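Local coordinates for oxalate--CoA ligase (PDB 5IE2), which belongs to the AMP-binding (ANL) enzyme superfamily and holds adenosine-5'-triphosphate in a pocket that takes in residues from both family regions, at residues Y98-S102 / L166-T170; K178-L182 / T371-N377; I267-H271 / R299-F304. All coordinates share one frame; numbering follows the deposited sequence. Where two conformers were deposited one is given.

Interaction 1 (Y98-S102 / L166-T170). With ATP (adenosine-5'-triphosphate), chain C.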
loop_
_atom_site.group_PDB
_atom_site.type_symbol
_atom_site.label_atom_id
_atom_site.label_comp_id
_atom_site.label_asym_id
_atom_site.label_seq_id
_atom_site.Cartn_x
_atom_site.Cartn_y
_atom_site.Cartn_z
ATOM N N TYR A 98 -15.014 -3.035 13.095
ATOM C CA TYR A 98 -13.981 -2.036 12.871
ATOM C C TYR A 98 -14.416 -0.651 13.351
ATOM O O TYR A 98 -13.588 0.145 13.785
ATOM C CB TYR A 98 -13.596 -1.999 11.369
ATOM C CG TYR A 98 -12.773 -3.229 11.005
ATOM C CD1 TYR A 98 -11.543 -3.445 11.610
ATOM C CD2 TYR A 98 -13.243 -4.183 10.090
ATOM C CE1 TYR A 98 -10.792 -4.575 11.338
ATOM C CE2 TYR A 98 -12.494 -5.330 9.801
ATOM C CZ TYR A 98 -11.255 -5.509 10.426
ATOM O OH TYR A 98 -10.465 -6.628 10.183
ATOM N N LEU A 99 -15.696 -0.345 13.230
ATOM C CA LEU A 99 -16.214 0.913 13.751
ATOM C C LEU A 99 -16.064 0.957 15.265
ATOM O O LEU A 99 -15.641 1.978 15.799
ATOM C CB LEU A 99 -17.671 1.128 13.355
ATOM C CG LEU A 99 -17.945 1.474 11.892
ATOM C CD1 LEU A 99 -19.444 1.383 11.660
ATOM C CD2 LEU A 99 -17.476 2.931 11.562
ATOM N N SER A 100 -16.405 -0.138 15.953
ATOM C CA SER A 100 -16.270 -0.184 17.405
ATOM C C SER A 100 -14.798 -0.117 17.838
ATOM O O SER A 100 -14.425 0.672 18.713
ATOM C CB SER A 100 -16.916 -1.464 17.953
ATOM O OG SER A 100 -16.681 -1.567 19.334
ATOM N N ASP A 101 -13.967 -0.936 17.213
ATOM C CA ASP A 101 -12.560 -1.028 17.578
ATOM C C ASP A 101 -11.752 0.257 17.372
ATOM O O ASP A 101 -10.813 0.518 18.122
ATOM C CB ASP A 101 -11.909 -2.149 16.769
ATOM C CG ASP A 101 -10.506 -2.457 17.230
ATOM O OD1 ASP A 101 -10.344 -3.012 18.335
ATOM O OD2 ASP A 101 -9.558 -2.130 16.487
ATOM N N SER A 102 -12.110 1.048 16.358
ATOM C CA SER A 102 -11.444 2.304 16.050
ATOM C C SER A 102 -11.983 3.467 16.919
ATOM O O SER A 102 -11.444 4.578 16.867
ATOM C CB SER A 102 -11.657 2.634 14.563
ATOM O OG SER A 102 -13.056 2.823 14.316
ATOM N N LEU A 166 -4.336 9.082 11.217
ATOM C CA LEU A 166 -4.733 7.936 10.358
ATOM C C LEU A 166 -4.753 6.717 11.255
ATOM O O LEU A 166 -3.875 6.572 12.108
ATOM C CB LEU A 166 -3.758 7.779 9.197
ATOM C CG LEU A 166 -3.892 6.514 8.355
ATOM C CD1 LEU A 166 -5.297 6.511 7.763
ATOM C CD2 LEU A 166 -2.831 6.489 7.253
ATOM N N PHE A 167 -5.795 5.908 11.152
ATOM C CA PHE A 167 -5.865 4.689 11.937
ATOM C C PHE A 167 -6.224 3.595 10.944
ATOM O O PHE A 167 -7.211 3.759 10.235
ATOM C CB PHE A 167 -6.928 4.771 13.035
ATOM C CG PHE A 167 -7.033 3.503 13.857
ATOM C CD1 PHE A 167 -6.125 3.247 14.864
ATOM C CD2 PHE A 167 -8.034 2.572 13.610
ATOM C CE1 PHE A 167 -6.209 2.063 15.626
ATOM C CE2 PHE A 167 -8.139 1.376 14.384
ATOM C CZ PHE A 167 -7.254 1.145 15.379
ATOM N N LEU A 168 -5.411 2.532 10.909
ATOM C CA LEU A 168 -5.519 1.398 9.961
ATOM C C LEU A 168 -5.312 0.104 10.723
ATOM O O LEU A 168 -4.791 0.113 11.839
ATOM C CB LEU A 168 -4.450 1.479 8.849
ATOM C CG LEU A 168 -4.613 2.664 7.933
ATOM C CD1 LEU A 168 -3.422 2.801 7.028
ATOM C CD2 LEU A 168 -5.889 2.451 7.144
ATOM N N HIS A 169 -5.726 -1.004 10.117
ATOM C CA HIS A 169 -5.361 -2.323 10.610
ATOM C C HIS A 169 -4.413 -2.946 9.607
ATOM O O HIS A 169 -4.411 -2.586 8.433
ATOM C CB HIS A 169 -6.580 -3.217 10.802
ATOM C CG HIS A 169 -7.251 -3.023 12.119
ATOM N ND1 HIS A 169 -8.177 -2.023 12.350
ATOM C CD2 HIS A 169 -7.086 -3.666 13.306
ATOM C CE1 HIS A 169 -8.578 -2.084 13.614
ATOM N NE2 HIS A 169 -7.937 -3.075 14.213
ATOM N N THR A 170 -3.563 -3.843 10.077
ATOM C CA THR A 170 -2.685 -4.580 9.164
ATOM C C THR A 170 -3.469 -5.608 8.314
ATOM O O THR A 170 -4.594 -5.956 8.666
ATOM C CB THR A 170 -1.590 -5.268 9.924
ATOM O OG1 THR A 170 -2.167 -6.051 10.979
ATOM C CG2 THR A 170 -0.637 -4.200 10.505
HETATM P PG ATP C . -0.190 -8.553 8.994
HETATM O O1G ATP C . 0.497 -9.916 9.085
HETATM O O2G ATP C . -1.566 -8.549 9.558
HETATM O O3G ATP C . 0.680 -7.452 9.597
HETATM P PB ATP C . 0.807 -7.661 6.436
HETATM O O1B ATP C . 0.599 -8.164 5.024
HETATM O O2B ATP C . 2.096 -7.879 7.143
HETATM O O3B ATP C . -0.400 -8.179 7.419
HETATM P PA ATP C . 1.084 -4.891 5.448
HETATM O O1A ATP C . 1.575 -3.804 6.395
HETATM O O2A ATP C . 0.038 -4.579 4.450
HETATM O O3A ATP C . 0.470 -6.062 6.373
HETATM O "O5'" ATP C . 2.357 -5.587 4.771
HETATM C "C5'" ATP C . 3.731 -5.292 5.124
HETATM C "C4'" ATP C . 4.536 -6.567 4.818
HETATM O "O4'" ATP C . 4.577 -6.764 3.392
HETATM C "C3'" ATP C . 5.988 -6.426 5.156
HETATM O "O3'" ATP C . 6.184 -6.672 6.547
HETATM C "C2'" ATP C . 6.644 -7.478 4.287
HETATM O "O2'" ATP C . 6.390 -8.776 4.849
HETATM C "C1'" ATP C . 5.798 -7.396 3.050
HETATM N N9 ATP C . 6.429 -6.587 1.979
HETATM C C8 ATP C . 6.259 -5.288 1.702
HETATM N N7 ATP C . 7.014 -4.957 0.610
HETATM C C5 ATP C . 7.646 -6.104 0.200
HETATM C C6 ATP C . 8.571 -6.463 -0.900
HETATM N N6 ATP C . 8.934 -5.517 -1.829
HETATM N N1 ATP C . 8.970 -7.755 -0.963
HETATM C C2 ATP C . 8.564 -8.687 -0.069
HETATM N N3 ATP C . 7.725 -8.430 0.967
HETATM C C4 ATP C . 7.254 -7.158 1.109
#
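The helix 92-101 meets the strand that leads into the phosphate-binding loop of the AMP-binding fold, and His169 sits at the centre of this contact between Tyr98 and Asp101. The imidazole is met in two different ways. Tyr98 comes over one face, with CE1 offset toward the rim, and its CD1 is 3.7 Å from His169 ND1. This is a T-shaped pair, in which the tyrosine edge faces the imidazole. The ring centroids of Tyr98 and His169 are 5.1 Å apart and the planes meet at 63°. Asp101 lies at the imidazole edge instead. Its OD2 is 2.9 Å from His169 NE2, near the plane of that ring, although the carboxylate itself is turned 44° against it. The Asp101 side chain extends with CG opposite the backbone N (chi1 -171°), which carries the carboxylate out from the helix to His169.

Phe167, two residues earlier, packs against Ser102 and Asp101. Its CE2 is 3.7 Å from Ser102 CB, and its CZ edge comes within 4.2 Å of Asp101 OD2. The hydroxyl of Ser102 is turned elsewhere and hydrogen-bonds to Ser104 OG. Outside the two segments, Tyr90 stacks on Tyr98. Lys375 makes a cation-pi contact with Phe167 and bonds to the carbonyl of Asp101.

Just after the strand the chain reaches the nucleotide. Thr170 OG1 donates a hydrogen bond of 2.9 Å to O2G of adenosine-5'-triphosphate and accepts one from Lys178 N, so two partners fix the hydroxyl. A strand ending in a Ser/Thr/Gly-rich loop that grips the phosphates, with the next strand returning antiparallel, is the signature phosphate-binding motif of ANL enzymes.

Interaction 2 (K178-L182 / T371-N377)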
loop_
_atom_site.group_PDB
_atom_site.type_symbol
_atom_site.label_atom_id
_atom_site.label_comp_id
_atom_site.label_asym_id
_atom_site.label_seq_id
_atom_site.Cartn_x
_atom_site.Cartn_y
_atom_site.Cartn_z
ATOM N N LYS A 178 -3.774 -6.099 13.262
ATOM C CA LYS A 178 -3.484 -5.258 14.439
ATOM C C LYS A 178 -3.870 -3.812 14.120
ATOM O O LYS A 178 -3.664 -3.409 12.989
ATOM C CB LYS A 178 -1.994 -5.336 14.810
ATOM C CG LYS A 178 -1.531 -6.590 15.571
ATOM C CD LYS A 178 -0.013 -6.564 15.700
ATOM C CE LYS A 178 0.483 -7.431 16.827
ATOM N NZ LYS A 178 -0.278 -8.697 17.052
ATOM N N GLY A 179 -4.368 -3.057 15.108
ATOM C CA GLY A 179 -4.685 -1.626 14.942
ATOM C C GLY A 179 -3.492 -0.683 15.038
ATOM O O GLY A 179 -2.755 -0.696 16.039
ATOM N N VAL A 180 -3.322 0.156 14.017
ATOM C CA VAL A 180 -2.156 1.010 13.893
ATOM C C VAL A 180 -2.514 2.492 13.834
ATOM O O VAL A 180 -3.008 2.942 12.830
ATOM C CB VAL A 180 -1.339 0.642 12.621
ATOM C CG1 VAL A 180 -0.075 1.473 12.553
ATOM C CG2 VAL A 180 -0.975 -0.831 12.664
ATOM N N PRO A 181 -2.237 3.239 14.904
ATOM C CA PRO A 181 -2.447 4.691 14.912
ATOM C C PRO A 181 -1.210 5.395 14.359
ATOM O O PRO A 181 -0.083 5.070 14.755
ATOM C CB PRO A 181 -2.686 5.027 16.381
ATOM C CG PRO A 181 -1.945 3.997 17.116
ATOM C CD PRO A 181 -1.864 2.730 16.231
ATOM N N LEU A 182 -1.448 6.310 13.420
ATOM C CA LEU A 182 -0.394 7.093 12.777
ATOM C C LEU A 182 -0.703 8.573 12.925
ATOM O O LEU A 182 -1.863 8.973 12.852
ATOM C CB LEU A 182 -0.314 6.736 11.278
ATOM C CG LEU A 182 -0.038 5.204 11.153
ATOM C CD1 LEU A 182 -0.209 4.810 9.641
ATOM C CD2 LEU A 182 1.393 4.811 11.657
ATOM N N THR A 371 5.057 4.067 13.604
ATOM C CA THR A 371 4.033 4.194 14.639
ATOM C C THR A 371 4.655 4.210 16.042
ATOM O O THR A 371 5.687 3.575 16.286
ATOM C CB THR A 371 2.977 3.069 14.552
ATOM O OG1 THR A 371 1.947 3.304 15.510
ATOM C CG2 THR A 371 3.564 1.666 14.796
ATOM N N LYS A 372 4.016 4.943 16.958
ATOM C CA LYS A 372 4.467 4.921 18.352
ATOM C C LYS A 372 4.087 3.610 19.034
ATOM O O LYS A 372 4.650 3.233 20.070
ATOM C CB LYS A 372 3.831 6.085 19.125
ATOM C CG LYS A 372 4.350 7.421 18.655
ATOM C CD LYS A 372 5.894 7.436 18.911
ATOM C CE LYS A 372 6.445 8.783 18.621
ATOM N NZ LYS A 372 7.871 8.846 18.948
ATOM N N GLY A 373 3.089 2.923 18.479
ATOM C CA GLY A 373 2.669 1.681 19.089
ATOM C C GLY A 373 1.259 1.246 18.686
ATOM O O GLY A 373 0.414 2.057 18.323
ATOM N N TYR A 374 1.025 -0.053 18.745
ATOM C CA TYR A 374 -0.303 -0.590 18.458
ATOM C C TYR A 374 -1.302 -0.103 19.466
ATOM O O TYR A 374 -0.943 0.136 20.604
ATOM C CB TYR A 374 -0.283 -2.120 18.470
ATOM C CG TYR A 374 0.623 -2.732 17.425
ATOM C CD1 TYR A 374 0.287 -2.683 16.062
ATOM C CD2 TYR A 374 1.782 -3.405 17.806
ATOM C CE1 TYR A 374 1.142 -3.261 15.091
ATOM C CE2 TYR A 374 2.627 -3.997 16.855
ATOM C CZ TYR A 374 2.296 -3.916 15.515
ATOM O OH TYR A 374 3.140 -4.480 14.604
ATOM N N LYS A 375 -2.560 0.025 19.047
ATOM C CA LYS A 375 -3.631 0.448 19.935
ATOM C C LYS A 375 -4.066 -0.708 20.835
ATOM O O LYS A 375 -4.371 -1.789 20.341
ATOM C CB LYS A 375 -4.813 0.956 19.122
ATOM C CG LYS A 375 -6.011 1.337 19.970
ATOM C CD LYS A 375 -7.177 1.745 19.114
ATOM C CE LYS A 375 -8.235 2.376 20.002
ATOM N NZ LYS A 375 -9.413 2.744 19.204
ATOM N N ASN A 376 -4.076 -0.476 22.138
ATOM C CA ASN A 376 -4.578 -1.485 23.082
ATOM C C ASN A 376 -3.953 -2.852 22.840
ATOM O O ASN A 376 -4.662 -3.830 22.528
ATOM C CB ASN A 376 -6.103 -1.618 22.981
ATOM C CG ASN A 376 -6.829 -0.395 23.478
ATOM O OD1 ASN A 376 -6.291 0.395 24.262
ATOM N ND2 ASN A 376 -8.073 -0.224 23.022
ATOM N N ASN A 377 -2.627 -2.906 22.872
ATOM C CA ASN A 377 -1.955 -4.192 22.755
ATOM C C ASN A 377 -0.594 -4.061 23.405
ATOM O O ASN A 377 0.452 -4.089 22.736
ATOM C CB ASN A 377 -1.861 -4.672 21.303
ATOM C CG ASN A 377 -1.448 -6.129 21.215
ATOM O OD1 ASN A 377 -0.815 -6.663 22.145
ATOM N ND2 ASN A 377 -1.816 -6.793 20.127
#
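Lys375 and Thr371 of the loop 371-377 hydrogen-bond to Gly179 O and Pro181 O of strand 179-183. The bond from Lys375 N to Gly179 O is 3.1 Å long and nearly straight (N-H...O 167°); the donor is tilted from the carbonyl plane. Thr371 OG1 donates to Pro181 O at 2.8 Å, which it reaches because it lies across CB from its own N (chi1 -175°). The same hydroxyl accepts a bond from Gly373 N, closing an ST turn, so one oxygen both shapes the loop and holds it to the strand. A weaker CA-H...O contact runs from Tyr374 CA to Gly179 O. Pro181 CD approaches Gly373 O closely, at 3.2 Å.

These carbonyls point away from the hairpin partner. Val180 and Leu182 bond to strand 164-169 on the other side, and the loop therefore lines the second edge of the two-stranded hairpin whose connection is the phosphate-binding loop.

The aromatic contact is a CH-pi one. Lys178 CD lies over the face of Tyr374, 3.6 Å from the ring centroid. NZ rises above the same face, 5.7 Å from the centroid, too far for more than a weak cation-pi attraction. Tyr374 OH is hydrogen-bonded to Glu316.

Two apolar contacts follow. Val180 CG2 meets the edge of the Tyr374 ring at CE1, 4.0 Å away. Leu182 CD2 crosses Thr371 at about a right angle and touches its CB at 3.7 Å.

Interaction 3 (I267-H271 / R299-F304)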
loop_
_atom_site.group_PDB
_atom_site.type_symbol
_atom_site.label_atom_id
_atom_site.label_comp_id
_atom_site.label_asym_id
_atom_site.label_seq_id
_atom_site.Cartn_x
_atom_site.Cartn_y
_atom_site.Cartn_z
ATOM N N ILE A 267 -1.558 -5.870 -15.729
ATOM C CA ILE A 267 -1.188 -4.854 -16.731
ATOM C C ILE A 267 -0.342 -5.488 -17.828
ATOM O O ILE A 267 -0.504 -5.187 -19.023
ATOM C CB ILE A 267 -0.429 -3.715 -16.054
ATOM C CG1 ILE A 267 -1.407 -2.928 -15.151
ATOM C CG2 ILE A 267 0.292 -2.795 -17.081
ATOM C CD1 ILE A 267 -0.655 -1.912 -14.167
ATOM N N LEU A 268 0.559 -6.392 -17.433
ATOM C CA LEU A 268 1.373 -7.124 -18.441
ATOM C C LEU A 268 0.526 -8.050 -19.308
ATOM O O LEU A 268 0.728 -8.114 -20.534
ATOM C CB LEU A 268 2.465 -7.943 -17.788
ATOM C CG LEU A 268 3.657 -7.078 -17.343
ATOM C CD1 LEU A 268 4.588 -7.946 -16.491
ATOM C CD2 LEU A 268 4.406 -6.548 -18.543
ATOM N N ASP A 269 -0.413 -8.747 -18.688
ATOM C CA ASP A 269 -1.336 -9.610 -19.446
ATOM C C ASP A 269 -2.098 -8.772 -20.500
ATOM O O ASP A 269 -2.312 -9.212 -21.675
ATOM C CB ASP A 269 -2.384 -10.277 -18.539
ATOM C CG ASP A 269 -1.819 -11.414 -17.636
ATOM O OD1 ASP A 269 -0.727 -11.988 -17.907
ATOM O OD2 ASP A 269 -2.519 -11.734 -16.633
ATOM N N ARG A 270 -2.580 -7.611 -20.064
ATOM C CA ARG A 270 -3.322 -6.729 -20.966
ATOM C C ARG A 270 -2.412 -6.268 -22.118
ATOM O O ARG A 270 -2.845 -6.139 -23.303
ATOM C CB ARG A 270 -3.904 -5.549 -20.182
ATOM C CG ARG A 270 -4.458 -4.404 -21.029
ATOM C CD ARG A 270 -5.790 -4.779 -21.651
ATOM N NE ARG A 270 -6.340 -3.685 -22.442
ATOM C CZ ARG A 270 -7.501 -3.752 -23.091
ATOM N NH1 ARG A 270 -8.223 -4.858 -23.034
ATOM N NH2 ARG A 270 -7.913 -2.718 -23.817
ATOM N N HIS A 271 -1.141 -6.020 -21.799
ATOM C CA HIS A 271 -0.215 -5.612 -22.837
ATOM C C HIS A 271 -0.027 -6.761 -23.820
ATOM O O HIS A 271 0.167 -6.507 -25.018
ATOM C CB HIS A 271 1.131 -5.169 -22.247
ATOM C CG HIS A 271 2.217 -4.977 -23.260
ATOM N ND1 HIS A 271 2.243 -3.910 -24.133
ATOM C CD2 HIS A 271 3.341 -5.698 -23.512
ATOM C CE1 HIS A 271 3.340 -3.978 -24.874
ATOM N NE2 HIS A 271 4.015 -5.062 -24.530
ATOM N N ARG A 299 10.043 -8.182 -17.490
ATOM C CA ARG A 299 8.908 -8.040 -18.416
ATOM C C ARG A 299 8.360 -6.621 -18.444
ATOM O O ARG A 299 7.982 -6.131 -19.507
ATOM C CB ARG A 299 7.783 -9.009 -18.066
ATOM C CG ARG A 299 8.146 -10.452 -18.386
ATOM C CD ARG A 299 7.090 -11.436 -17.912
ATOM N NE ARG A 299 7.600 -12.834 -18.061
ATOM C CZ ARG A 299 7.032 -13.897 -17.504
ATOM N NH1 ARG A 299 5.903 -13.748 -16.832
ATOM N NH2 ARG A 299 7.600 -15.101 -17.604
ATOM N N LEU A 300 8.308 -5.957 -17.276
ATOM C CA LEU A 300 7.820 -4.596 -17.246
ATOM C C LEU A 300 8.761 -3.626 -17.961
ATOM O O LEU A 300 8.278 -2.724 -18.670
ATOM C CB LEU A 300 7.611 -4.138 -15.776
ATOM C CG LEU A 300 6.421 -4.666 -14.979
ATOM C CD1 LEU A 300 6.605 -4.367 -13.436
ATOM C CD2 LEU A 300 5.083 -4.029 -15.478
ATOM N N GLU A 301 10.079 -3.748 -17.727
ATOM C CA GLU A 301 11.022 -2.827 -18.378
ATOM C C GLU A 301 10.954 -3.072 -19.899
ATOM O O GLU A 301 11.021 -2.119 -20.672
ATOM C CB GLU A 301 12.460 -3.002 -17.868
ATOM C CG GLU A 301 12.540 -2.612 -16.392
ATOM C CD GLU A 301 13.950 -2.465 -15.869
ATOM O OE1 GLU A 301 14.885 -3.071 -16.468
ATOM O OE2 GLU A 301 14.093 -1.770 -14.822
ATOM N N GLU A 302 10.785 -4.332 -20.319
ATOM C CA GLU A 302 10.728 -4.599 -21.769
ATOM C C GLU A 302 9.443 -4.083 -22.407
ATOM O O GLU A 302 9.444 -3.569 -23.538
ATOM C CB GLU A 302 10.843 -6.097 -22.035
ATOM C CG GLU A 302 10.860 -6.433 -23.525
ATOM C CD GLU A 302 12.104 -5.868 -24.202
ATOM O OE1 GLU A 302 13.223 -6.209 -23.750
ATOM O OE2 GLU A 302 11.965 -5.058 -25.154
ATOM N N ALA A 303 8.334 -4.245 -21.702
ATOM C CA ALA A 303 7.032 -3.850 -22.237
ATOM C C ALA A 303 6.920 -2.342 -22.319
ATOM O O ALA A 303 6.434 -1.825 -23.328
ATOM C CB ALA A 303 5.915 -4.390 -21.382
ATOM N N PHE A 304 7.320 -1.619 -21.256
ATOM C CA PHE A 304 6.996 -0.182 -21.188
ATOM C C PHE A 304 8.167 0.784 -21.203
ATOM O O PHE A 304 7.963 2.002 -21.216
ATOM C CB PHE A 304 6.140 0.066 -19.935
ATOM C CG PHE A 304 4.955 -0.852 -19.861
ATOM C CD1 PHE A 304 4.072 -0.976 -20.964
ATOM C CD2 PHE A 304 4.759 -1.667 -18.760
ATOM C CE1 PHE A 304 2.986 -1.834 -20.912
ATOM C CE2 PHE A 304 3.677 -2.522 -18.667
ATOM C CZ PHE A 304 2.777 -2.649 -19.773
#
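Arg299 and Leu268 begin a helix-to-helix contact between 294-304 and 261-273. The short axes run 10.8 Å apart at 43°. Only the base of Arg299 takes part: its CB is 3.7 Å from Leu268 CD1. The chain then extends away, and its NH2 makes a weak hydrogen bond to Leu431 O.

Leu300 follows and crosses Leu268 at about a right angle. Its CD2 touches Leu268 CG at 3.8 Å. Both Leu300 and Ile267 also reach Tyr257 of strand 256-259, which lies beneath the two helices. The helices belong to successive beta-alpha-beta crossovers of a sheet whose parallel strands are 256-259, 284-287 and 308-314.

Ala303 lays its methyl over one face of the His271 imidazole, a CH-pi contact, with CB 3.6 Å from His271 CD2. The same methyl is 3.9 Å from Leu268 CD2. Leu268 sits as a knob among Arg299, Leu300, Ala303 and Phe304.

Phe304 ends the walk. Its ring swings back toward helix 261-273, with CG beside the backbone N (chi1 -52°), and CZ comes 3.7 Å from Ile267 CG2. An edge of the phenyl also faces the His271 ring. In this T-shaped pair the centroids of Phe304 and His271 are 5.2 Å apart. His271 enters with CG opposite its backbone N (chi1 169°), and its ND1 is hydrogen-bonded to Tyr279 OH. Tyr279 also meets the Phe304 ring edge-to-face.

The two segments are held together by dispersion and aromatic contacts, so their fit depends on shape. The hydrogen bond between His271 ND1 and Tyr279 OH probably helps fix the rotation of the imidazole, the one polar ring in this interface.

Overall arrangement
Interactions 1 and 2 share one structure. Strands 164-169 and 179-183 are paired in the same hairpin; a helix packs on one and a loop on the other, with centres 9 Å apart. Lys375 of interaction 2 also reaches the segments of interaction 1. Both mix polar and aromatic contacts and lie near the nucleotide. Interaction 3 stands apart, with centres 36 and 38 Å away on the opposite side of the chain's centre. It joins two helices beside another sheet, mostly by apolar packing. All three are partly buried, and none is wholly core or surface. In sequence, interaction 3 falls between the two segments of interaction 2.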